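Local coordinates for ferrichrome ABC transporter substrate-binding protein (Staphylococcus pseudintermedius, PDB 5FLY) that probably binds ferrichrome-type iron siderophores outside the cell membrane and delivers them to an ABC transporter, as a class III solute-binding protein, at residues 159-164 / 209-214; 231-236 / 249-254. All blocks are in the same frame, centred on the assembly; numbering follows the deposited sequence.

Overall arrangement
Read from the N terminus, the chain first meets interaction 1, where the strand 158-164 is joined to a 3-10 turn at 209-214; this closes a loop of 44 residues that includes strand 167-171 and helices 179-185 and 192-198. Interaction 2 follows in series, with 231-236 joined to strand 249-253 after a loop of 12 residues, so the two loops neither nest nor cross. Both reach the same mixed sheet, in which strand 218-223 lies between 158-164, the central strand, and 249-253, the outermost strand on that side. Their centres are about 9 Å apart, and Phe232 packs directly on Phe161, with Phe232 CZ 4.0 Å from Phe161 CB.

Interaction 1: residues 159-164 / 209-214; sequences TIFEDF and EEVGKY. With CD (cadmium ion), chain F; CD (cadmium ion), chain C; 7PG (2,5,8,11,14,17,20,23-octaoxapentacosan-25-ol), chain P.
Thr159 OG1 gives its hydrogen to the backbone carbonyl of Tyr214, with 2.6 Å between Thr159 OG1 and Tyr214 O. The donor lies in the carbonyl plane at a C=O...donor angle of 145°. Placing OG1 anti to the carbonyl carbon (chi1 -63°) turns the hydroxyl to this acceptor. The bond joins the central strand of a mixed five-stranded sheet, in the class III binding-protein fold, to the end of a 3-10 turn that precedes strand 218-223. Two residues along the strand, Phe161 also faces the turn. The rim of its ring meets Val211: Phe161 CZ is 3.7 Å from Val211 CG1, the side chains crossing at a slant, while Val211 O approaches the edge of the ring, roughly level with it, 3.5 Å from Phe161 CZ. Val211 O accepts the backbone N-H of Tyr214 within the turn; its meeting with the ring is a close contact alone. Thr159 CG2 lies over one face of the same ring, displaced from its centre, and strand 167-171 adds Ile168 and Ala170. Farther along the strand, Glu162, bonded to Arg177, Tyr171 and Trp258, and Phe164 belong to the pocket that holds the polyether. Elsewhere on the turn, Glu209 and Glu210 each bind a cadmium ion through both carboxylate oxygens. Ether oxygen O2 of the polyether rests over the centre of the Phe164 ring, 3.2 Å above its plane.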
ATOM      1  N   THR A 159       5.116 -15.344  -3.425  1.00  7.93           N
ATOM      2  CA  THR A 159       3.722 -15.309  -3.021  1.00  8.30           C
ATOM      3  C   THR A 159       3.607 -14.563  -1.709  1.00  8.96           C
ATOM      4  O   THR A 159       4.408 -14.809  -0.798  1.00  7.84           O
ATOM      5  CB  THR A 159       3.172 -16.737  -2.838  1.00  9.21           C
ATOM      6  OG1 THR A 159       3.213 -17.418  -4.099  1.00 11.28           O
ATOM      7  CG2 THR A 159       1.740 -16.717  -2.262  1.00  8.41           C
ATOM      8  N   ILE A 160       2.646 -13.641  -1.615  1.00  8.43           N
ATOM      9  CA  ILE A 160       2.354 -12.957  -0.358  1.00  9.78           C
ATOM     10  C   ILE A 160       1.021 -13.438   0.168  1.00  9.49           C
ATOM     11  O   ILE A 160      -0.017 -13.233  -0.473  1.00  9.07           O
ATOM     12  CB  ILE A 160       2.298 -11.410  -0.500  1.00  9.79           C
ATOM     13  CG1 ILE A 160       3.531 -10.863  -1.219  1.00  9.25           C
ATOM     14  CG2 ILE A 160       2.163 -10.767   0.872  1.00 10.98           C
ATOM     15  CD1 ILE A 160       3.326  -9.480  -1.771  1.00  9.63           C
ATOM     16  N   PHE A 161       1.059 -14.094   1.318  1.00  8.69           N
ATOM     17  CA  PHE A 161      -0.144 -14.372   2.087  1.00  8.66           C
ATOM     18  C   PHE A 161      -0.273 -13.382   3.248  1.00 10.77           C
ATOM     19  O   PHE A 161       0.735 -12.915   3.798  1.00 12.25           O
ATOM     20  CB  PHE A 161      -0.137 -15.791   2.630  1.00  8.09           C
ATOM     21  CG  PHE A 161      -0.225 -16.871   1.566  1.00  8.86           C
ATOM     22  CD1 PHE A 161      -1.293 -16.937   0.670  1.00  8.57           C
ATOM     23  CD2 PHE A 161       0.760 -17.845   1.494  1.00  9.64           C
ATOM     24  CE1 PHE A 161      -1.354 -17.960  -0.286  1.00  9.68           C
ATOM     25  CE2 PHE A 161       0.706 -18.856   0.545  1.00 10.99           C
ATOM     26  CZ  PHE A 161      -0.353 -18.918  -0.343  1.00  9.44           C
ATOM     27  N   GLU A 162      -1.506 -13.035   3.605  1.00  8.40           N
ATOM     28  CA  GLU A 162      -1.737 -12.340   4.872  1.00  7.75           C
ATOM     29  C   GLU A 162      -2.711 -13.118   5.734  1.00  8.77           C
ATOM     30  O   GLU A 162      -3.776 -13.530   5.272  1.00  7.92           O
ATOM     31  CB  GLU A 162      -2.272 -10.919   4.662  1.00  8.77           C
ATOM     32  CG  GLU A 162      -2.646 -10.231   5.982  1.00  9.82           C
ATOM     33  CD  GLU A 162      -2.963  -8.758   5.842  1.00 10.41           C
ATOM     34  OE1 GLU A 162      -3.075  -8.258   4.693  1.00 10.38           O
ATOM     35  OE2 GLU A 162      -3.097  -8.097   6.894  1.00 10.46           O
ATOM     36  N   ASP A 163      -2.311 -13.294   6.989  1.00  9.33           N
ATOM     37  CA  ASP A 163      -3.121 -13.883   8.053  1.00 10.78           C
ATOM     38  C   ASP A 163      -3.856 -12.741   8.763  1.00 10.18           C
ATOM     39  O   ASP A 163      -3.238 -11.909   9.430  1.00  8.34           O
ATOM     40  CB  ASP A 163      -2.195 -14.687   8.993  1.00 13.34           C
ATOM     41  CG  ASP A 163      -2.826 -15.024  10.345  1.00 16.03           C
ATOM     42  OD1 ASP A 163      -3.984 -15.483  10.381  1.00 15.18           O
ATOM     43  OD2 ASP A 163      -2.125 -14.865  11.381  1.00 17.93           O
ATOM     44  N   PHE A 164      -5.172 -12.660   8.573  1.00  8.46           N
ATOM     45  CA  PHE A 164      -5.947 -11.566   9.133  1.00  9.79           C
ATOM     46  C   PHE A 164      -7.344 -12.037   9.510  1.00 10.45           C
ATOM     47  O   PHE A 164      -8.055 -12.591   8.676  1.00 10.07           O
ATOM     48  CB  PHE A 164      -6.046 -10.404   8.142  1.00  9.70           C
ATOM     49  CG  PHE A 164      -6.849  -9.252   8.662  1.00 10.63           C
ATOM     50  CD1 PHE A 164      -6.273  -8.325   9.505  1.00 11.28           C
ATOM     51  CD2 PHE A 164      -8.194  -9.111   8.329  1.00 11.03           C
ATOM     52  CE1 PHE A 164      -7.006  -7.271  10.005  1.00 12.19           C
ATOM     53  CE2 PHE A 164      -8.935  -8.044   8.826  1.00 10.77           C
ATOM     54  CZ  PHE A 164      -8.337  -7.127   9.657  1.00 11.42           C
ATOM     55  N   GLU A 209      -7.595 -24.588   2.270  1.00  9.63           N
ATOM     56  CA  GLU A 209      -7.235 -25.815   1.569  1.00 11.50           C
ATOM     57  C   GLU A 209      -6.488 -25.569   0.253  1.00 11.56           C
ATOM     58  O   GLU A 209      -5.978 -26.509  -0.344  1.00 12.25           O
ATOM     59  CB  GLU A 209      -8.494 -26.643   1.287  1.00 12.34           C
ATOM     60  CG  GLU A 209      -9.261 -27.106   2.545  1.00 12.27           C
ATOM     61  CD  GLU A 209     -10.266 -26.079   3.081  1.00 11.54           C
ATOM     62  OE1 GLU A 209     -10.614 -25.098   2.393  1.00 10.56           O
ATOM     63  OE2 GLU A 209     -10.740 -26.267   4.216  1.00 11.95           O
ATOM     64  N   GLU A 210      -6.433 -24.316  -0.195  1.00 10.88           N
ATOM     65  CA  GLU A 210      -5.924 -23.994  -1.526  1.00  9.56           C
ATOM     66  C   GLU A 210      -4.611 -23.223  -1.470  1.00 10.31           C
ATOM     67  O   GLU A 210      -4.114 -22.763  -2.494  1.00 10.31           O
ATOM     68  CB  GLU A 210      -6.963 -23.192  -2.310  1.00 10.19           C
ATOM     69  CG  GLU A 210      -8.281 -23.918  -2.512  1.00 12.33           C
ATOM     70  CD  GLU A 210      -9.137 -23.297  -3.610  1.00 16.02           C
ATOM     71  OE1 GLU A 210      -8.671 -23.250  -4.771  1.00 19.01           O
ATOM     72  OE2 GLU A 210     -10.271 -22.854  -3.331  1.00 14.86           O
ATOM     73  N   VAL A 211      -4.040 -23.095  -0.282  1.00 10.09           N
ATOM     74  CA  VAL A 211      -2.772 -22.371  -0.134  1.00 11.35           C
ATOM     75  C   VAL A 211      -1.693 -22.850  -1.124  1.00 12.10           C
ATOM     76  O   VAL A 211      -1.051 -22.027  -1.786  1.00 10.16           O
ATOM     77  CB  VAL A 211      -2.266 -22.482   1.327  1.00 11.16           C
ATOM     78  CG1 VAL A 211      -0.809 -22.115   1.451  1.00 12.54           C
ATOM     79  CG2 VAL A 211      -3.116 -21.580   2.204  1.00 11.42           C
ATOM     80  N   GLY A 212      -1.537 -24.161  -1.265  1.00 12.75           N
ATOM     81  CA  GLY A 212      -0.508 -24.721  -2.127  1.00 13.99           C
ATOM     82  C   GLY A 212      -0.664 -24.388  -3.598  1.00 13.64           C
ATOM     83  O   GLY A 212       0.316 -24.343  -4.328  1.00 14.30           O
ATOM     84  N   LYS A 213      -1.897 -24.153  -4.036  1.00 12.42           N
ATOM     85  CA  LYS A 213      -2.153 -23.854  -5.442  1.00 13.58           C
ATOM     86  C   LYS A 213      -1.532 -22.522  -5.861  1.00 13.02           C
ATOM     87  O   LYS A 213      -1.313 -22.297  -7.051  1.00 14.23           O
ATOM     88  CB  LYS A 213      -3.663 -23.861  -5.715  1.00 17.58           C
ATOM     89  CG  LYS A 213      -4.256 -25.260  -5.634  1.00 22.88           C
ATOM     90  CD  LYS A 213      -5.759 -25.260  -5.399  1.00 23.35           C
ATOM     91  CE  LYS A 213      -6.522 -24.823  -6.628  1.00 21.16           C
ATOM     92  NZ  LYS A 213      -7.944 -25.263  -6.513  1.00 20.01           N
ATOM     93  N   TYR A 214      -1.225 -21.657  -4.891  1.00 13.92           N
ATOM     94  CA  TYR A 214      -0.743 -20.294  -5.170  1.00 14.23           C
ATOM     95  C   TYR A 214       0.694 -20.054  -4.719  1.00 14.41           C
ATOM     96  O   TYR A 214       1.184 -18.925  -4.777  1.00 15.94           O
ATOM     97  CB  TYR A 214      -1.683 -19.269  -4.511  1.00 13.11           C
ATOM     98  CG  TYR A 214      -3.100 -19.446  -4.992  1.00 14.18           C
ATOM     99  CD1 TYR A 214      -3.422 -19.226  -6.323  1.00 14.53           C
ATOM    100  CD2 TYR A 214      -4.102 -19.894  -4.142  1.00 16.12           C
ATOM    101  CE1 TYR A 214      -4.705 -19.420  -6.796  1.00 15.72           C
ATOM    102  CE2 TYR A 214      -5.395 -20.091  -4.601  1.00 18.33           C
ATOM    103  CZ  TYR A 214      -5.693 -19.849  -5.938  1.00 18.69           C
ATOM    104  OH  TYR A 214      -6.966 -20.043  -6.429  1.00 20.58           O
TER
HETATM  105 CD    CD F1285     -12.264 -24.568   3.964  1.00 10.67          CD
HETATM  106 CD    CD C1282     -10.503 -22.062  -5.504  0.57  9.76          CD
HETATM  107  C2  7PG P1295      -5.793  -1.980   6.172  1.00 40.77           C
HETATM  108  O1  7PG P1295      -5.730  -2.991   7.140  1.00 42.64           O
HETATM  109  C3  7PG P1295      -5.778  -4.281   6.601  1.00 40.90           C
HETATM  110  C4  7PG P1295      -7.184  -4.856   6.747  1.00 43.06           C
HETATM  111  O2  7PG P1295      -7.180  -6.246   6.560  1.00 46.21           O
HETATM  112  C5  7PG P1295      -6.587  -6.674   5.368  1.00 41.44           C
HETATM  113  C6  7PG P1295      -7.313  -7.882   4.784  1.00 39.74           C
HETATM  114  O3  7PG P1295      -7.278  -7.813   3.383  1.00 39.09           O
HETATM  115  C7  7PG P1295      -8.291  -7.062   2.773  1.00 36.54           C
HETATM  116  C8  7PG P1295      -7.923  -6.823   1.306  1.00 36.60           C
HETATM  117  O4  7PG P1295      -8.820  -5.960   0.652  1.00 39.19           O
HETATM  118  C9  7PG P1295      -8.934  -4.695   1.227  1.00 41.26           C
HETATM  119  C10 7PG P1295      -9.319  -3.600   0.229  1.00 42.84           C
HETATM  120  O5  7PG P1295      -8.716  -2.416   0.686  1.00 45.83           O
HETATM  121  C11 7PG P1295      -8.657  -1.327  -0.195  1.00 44.30           C
HETATM  122  C12 7PG P1295      -7.527  -0.389   0.243  1.00 41.54           C
HETATM  123  O6  7PG P1295      -6.554  -0.285  -0.765  1.00 41.35           O
HETATM  124  C13 7PG P1295      -5.400  -1.070  -0.634  1.00 39.58           C
HETATM  125  C14 7PG P1295      -4.544  -0.560   0.520  1.00 38.24           C
HETATM  126  O7  7PG P1295      -3.205  -0.564   0.117  1.00 43.04           O
HETATM  127  C15 7PG P1295      -2.395   0.401   0.733  1.00 43.85           C
HETATM  128  O   HOH W   1     -10.458 -21.334  -7.690  1.00 24.86           O

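Interaction 2: residues 231-236 / 249-254; sequences EFQKTA and AFNVDS
The side-chain amides of Gln233 and Asn251 meet nearly coplanar, their planes 19° apart, as the two side chains reach toward each other from the turn and the strand. Gln233 NE2 donates to Asn251 OD1 at 3.1 Å, and the N-H...O angle of 170° makes the bond nearly straight. The acceptor lies practically in the Gln233 amide plane, whereas the donor is tilted 15° from the carbonyl plane of Asn251. Beside this direct bond, water 2 closes a ring: it donates to Gln233 OE1 at 2.6 Å and accepts from Asn251 ND2 at 3.2 Å. The pair links a short 3-10 turn, just ahead of helix 236-239, to the edge strand 249-253 of the mixed sheet. Gln233 spans the gap with an extended chain, and both it and Asn251 also touch Thr221 of strand 218-223, the neighbour of 249-253 in the sheet. Within the turn, Lys234 NZ forms a salt bridge with Glu231 OE1, reaching that oxygen from above the carboxylate plane, and Thr235 is the N-cap of the helix that follows. On the strand, Phe250 and Val252 pack against helix 262-278. With one direct bond and one water bridge, each amide uses both its oxygen and its nitrogen, which should restrain rotation of the two groups; the link is polar, uncharged and partly solvent-mediated, as befits a contact at the protein surface.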
ATOM      1  N   GLU A 231      -2.580 -20.904  11.309  1.00 15.22           N
ATOM      2  CA  GLU A 231      -2.930 -22.304  11.219  1.00 15.40           C
ATOM      3  C   GLU A 231      -2.418 -22.925   9.912  1.00 15.22           C
ATOM      4  O   GLU A 231      -2.016 -24.092   9.895  1.00 14.85           O
ATOM      5  CB  GLU A 231      -4.444 -22.476  11.341  1.00 17.81           C
ATOM      6  CG  GLU A 231      -5.042 -21.866  12.607  1.00 22.25           C
ATOM      7  CD  GLU A 231      -4.434 -22.428  13.900  1.00 26.21           C
ATOM      8  OE1 GLU A 231      -3.950 -23.587  13.889  1.00 26.39           O
ATOM      9  OE2 GLU A 231      -4.442 -21.703  14.928  1.00 24.71           O
ATOM     10  N   PHE A 232      -2.388 -22.141   8.831  1.00 11.89           N
ATOM     11  CA  PHE A 232      -2.050 -22.692   7.522  1.00 11.11           C
ATOM     12  C   PHE A 232      -0.561 -23.014   7.392  1.00 11.03           C
ATOM     13  O   PHE A 232      -0.163 -23.679   6.439  1.00 12.51           O
ATOM     14  CB  PHE A 232      -2.511 -21.759   6.384  1.00 11.23           C
ATOM     15  CG  PHE A 232      -1.710 -20.486   6.222  1.00 13.50           C
ATOM     16  CD1 PHE A 232      -0.511 -20.492   5.528  1.00 13.61           C
ATOM     17  CD2 PHE A 232      -2.209 -19.268   6.675  1.00 14.02           C
ATOM     18  CE1 PHE A 232       0.224 -19.325   5.355  1.00 11.61           C
ATOM     19  CE2 PHE A 232      -1.491 -18.087   6.489  1.00 13.93           C
ATOM     20  CZ  PHE A 232      -0.272 -18.119   5.828  1.00 12.28           C
ATOM     21  N   GLN A 233       0.255 -22.586   8.354  1.00 10.81           N
ATOM     22  CA  GLN A 233       1.671 -22.931   8.330  1.00 11.49           C
ATOM     23  C   GLN A 233       1.986 -24.241   9.074  1.00 12.94           C
ATOM     24  O   GLN A 233       3.145 -24.661   9.145  1.00 13.24           O
ATOM     25  CB  GLN A 233       2.498 -21.795   8.920  1.00 11.64           C
ATOM     26  CG  GLN A 233       2.462 -20.501   8.111  1.00 11.52           C
ATOM     27  CD  GLN A 233       3.403 -19.471   8.675  1.00 13.74           C
ATOM     28  OE1 GLN A 233       3.964 -19.665   9.753  1.00 13.31           O
ATOM     29  NE2 GLN A 233       3.584 -18.362   7.954  1.00 13.75           N
ATOM     30  N   LYS A 234       0.960 -24.893   9.612  1.00 15.98           N
ATOM     31  CA  LYS A 234       1.172 -26.094  10.423  1.00 17.69           C
ATOM     32  C   LYS A 234       0.937 -27.399   9.670  1.00 18.11           C
ATOM     33  O   LYS A 234       1.367 -28.464  10.126  1.00 19.09           O
ATOM     34  CB  LYS A 234       0.265 -26.046  11.648  1.00 16.60           C
ATOM     35  CG  LYS A 234       0.457 -24.786  12.483  1.00 17.68           C
ATOM     36  CD  LYS A 234      -0.504 -24.740  13.648  1.00 19.66           C
ATOM     37  CE  LYS A 234      -0.398 -23.428  14.404  1.00 20.16           C
ATOM     38  NZ  LYS A 234      -1.425 -23.360  15.494  1.00 20.04           N
ATOM     39  N   THR A 235       0.280 -27.315   8.516  1.00 13.51           N
ATOM     40  CA  THR A 235      -0.165 -28.501   7.785  1.00 12.65           C
ATOM     41  C   THR A 235       0.931 -29.284   7.089  1.00 13.67           C
ATOM     42  O   THR A 235       1.999 -28.762   6.799  1.00 11.61           O
ATOM     43  CB  THR A 235      -1.184 -28.129   6.682  1.00 13.06           C
ATOM     44  OG1 THR A 235      -0.535 -27.329   5.692  1.00 12.43           O
ATOM     45  CG2 THR A 235      -2.368 -27.355   7.253  1.00 12.44           C
ATOM     46  N   ALA A 236       0.633 -30.545   6.778  1.00 17.72           N
ATOM     47  CA  ALA A 236       1.502 -31.330   5.914  1.00 16.43           C
ATOM     48  C   ALA A 236       1.652 -30.666   4.543  1.00 16.75           C
ATOM     49  O   ALA A 236       2.757 -30.639   3.990  1.00 17.08           O
ATOM     50  CB  ALA A 236       0.965 -32.745   5.772  1.00 16.66           C
ATOM     51  N   ALA A 249      10.788 -19.252   3.275  1.00 11.13           N
ATOM     52  CA  ALA A 249       9.504 -18.766   3.774  1.00 11.70           C
ATOM     53  C   ALA A 249       9.747 -17.980   5.050  1.00 12.24           C
ATOM     54  O   ALA A 249      10.417 -18.463   5.962  1.00 11.37           O
ATOM     55  CB  ALA A 249       8.526 -19.932   4.015  1.00 11.21           C
ATOM     56  N   PHE A 250       9.235 -16.756   5.109  1.00 11.94           N
ATOM     57  CA  PHE A 250       9.395 -15.936   6.306  1.00 10.29           C
ATOM     58  C   PHE A 250       8.186 -15.045   6.505  1.00  9.66           C
ATOM     59  O   PHE A 250       7.402 -14.826   5.580  1.00  8.62           O
ATOM     60  CB  PHE A 250      10.692 -15.093   6.264  1.00 10.51           C
ATOM     61  CG  PHE A 250      10.786 -14.107   5.117  1.00 10.46           C
ATOM     62  CD1 PHE A 250      11.371 -14.471   3.907  1.00 11.20           C
ATOM     63  CD2 PHE A 250      10.341 -12.798   5.263  1.00 11.02           C
ATOM     64  CE1 PHE A 250      11.483 -13.549   2.863  1.00 11.78           C
ATOM     65  CE2 PHE A 250      10.455 -11.884   4.232  1.00 11.06           C
ATOM     66  CZ  PHE A 250      11.026 -12.262   3.031  1.00 10.91           C
ATOM     67  N   ASN A 251       8.038 -14.577   7.738  1.00  9.48           N
ATOM     68  CA  ASN A 251       6.953 -13.686   8.116  1.00 10.92           C
ATOM     69  C   ASN A 251       7.388 -12.237   8.138  1.00 10.19           C
ATOM     70  O   ASN A 251       8.553 -11.918   8.419  1.00 11.80           O
ATOM     71  CB  ASN A 251       6.408 -14.029   9.502  1.00 11.94           C
ATOM     72  CG  ASN A 251       5.921 -15.460   9.611  1.00 14.48           C
ATOM     73  OD1 ASN A 251       5.472 -16.049   8.641  1.00 13.23           O
ATOM     74  ND2 ASN A 251       5.984 -16.010  10.815  1.00 17.78           N
ATOM     75  N   VAL A 252       6.439 -11.359   7.851  1.00  8.33           N
ATOM     76  CA  VAL A 252       6.639  -9.928   8.044  1.00  8.99           C
ATOM     77  C   VAL A 252       5.483  -9.339   8.864  1.00 10.54           C
ATOM     78  O   VAL A 252       4.421  -9.932   8.962  1.00  9.42           O
ATOM     79  CB  VAL A 252       6.748  -9.180   6.700  1.00  9.12           C
ATOM     80  CG1 VAL A 252       7.940  -9.688   5.874  1.00  9.41           C
ATOM     81  CG2 VAL A 252       5.462  -9.323   5.906  1.00  8.24           C
ATOM     82  N   ASP A 253       5.708  -8.145   9.418  1.00 10.19           N
ATOM     83  CA  ASP A 253       4.761  -7.441  10.281  1.00  9.87           C
ATOM     84  C   ASP A 253       3.697  -6.746   9.443  1.00  9.79           C
ATOM     85  O   ASP A 253       3.983  -5.744   8.794  1.00 10.42           O
ATOM     86  CB  ASP A 253       5.519  -6.422  11.147  1.00 11.91           C
ATOM     87  CG  ASP A 253       4.631  -5.707  12.152  1.00 14.92           C
ATOM     88  OD1 ASP A 253       3.408  -5.592  11.947  1.00 13.91           O
ATOM     89  OD2 ASP A 253       5.185  -5.219  13.158  1.00 18.11           O
ATOM     90  N   SER A 254       2.469  -7.264   9.461  1.00  8.21           N
ATOM     91  CA  SER A 254       1.444  -6.739   8.574  1.00  7.79           C
ATOM     92  C   SER A 254       1.130  -5.265   8.838  1.00  9.44           C
ATOM     93  O   SER A 254       0.859  -4.538   7.891  1.00 10.10           O
ATOM     94  CB  SER A 254       0.166  -7.581   8.666  1.00  9.67           C
ATOM     95  OG  SER A 254      -0.287  -7.689   9.988  1.00 10.87           O
TER
HETATM   96  O   HOH W   2       6.171 -19.202  11.126  1.00 23.47           O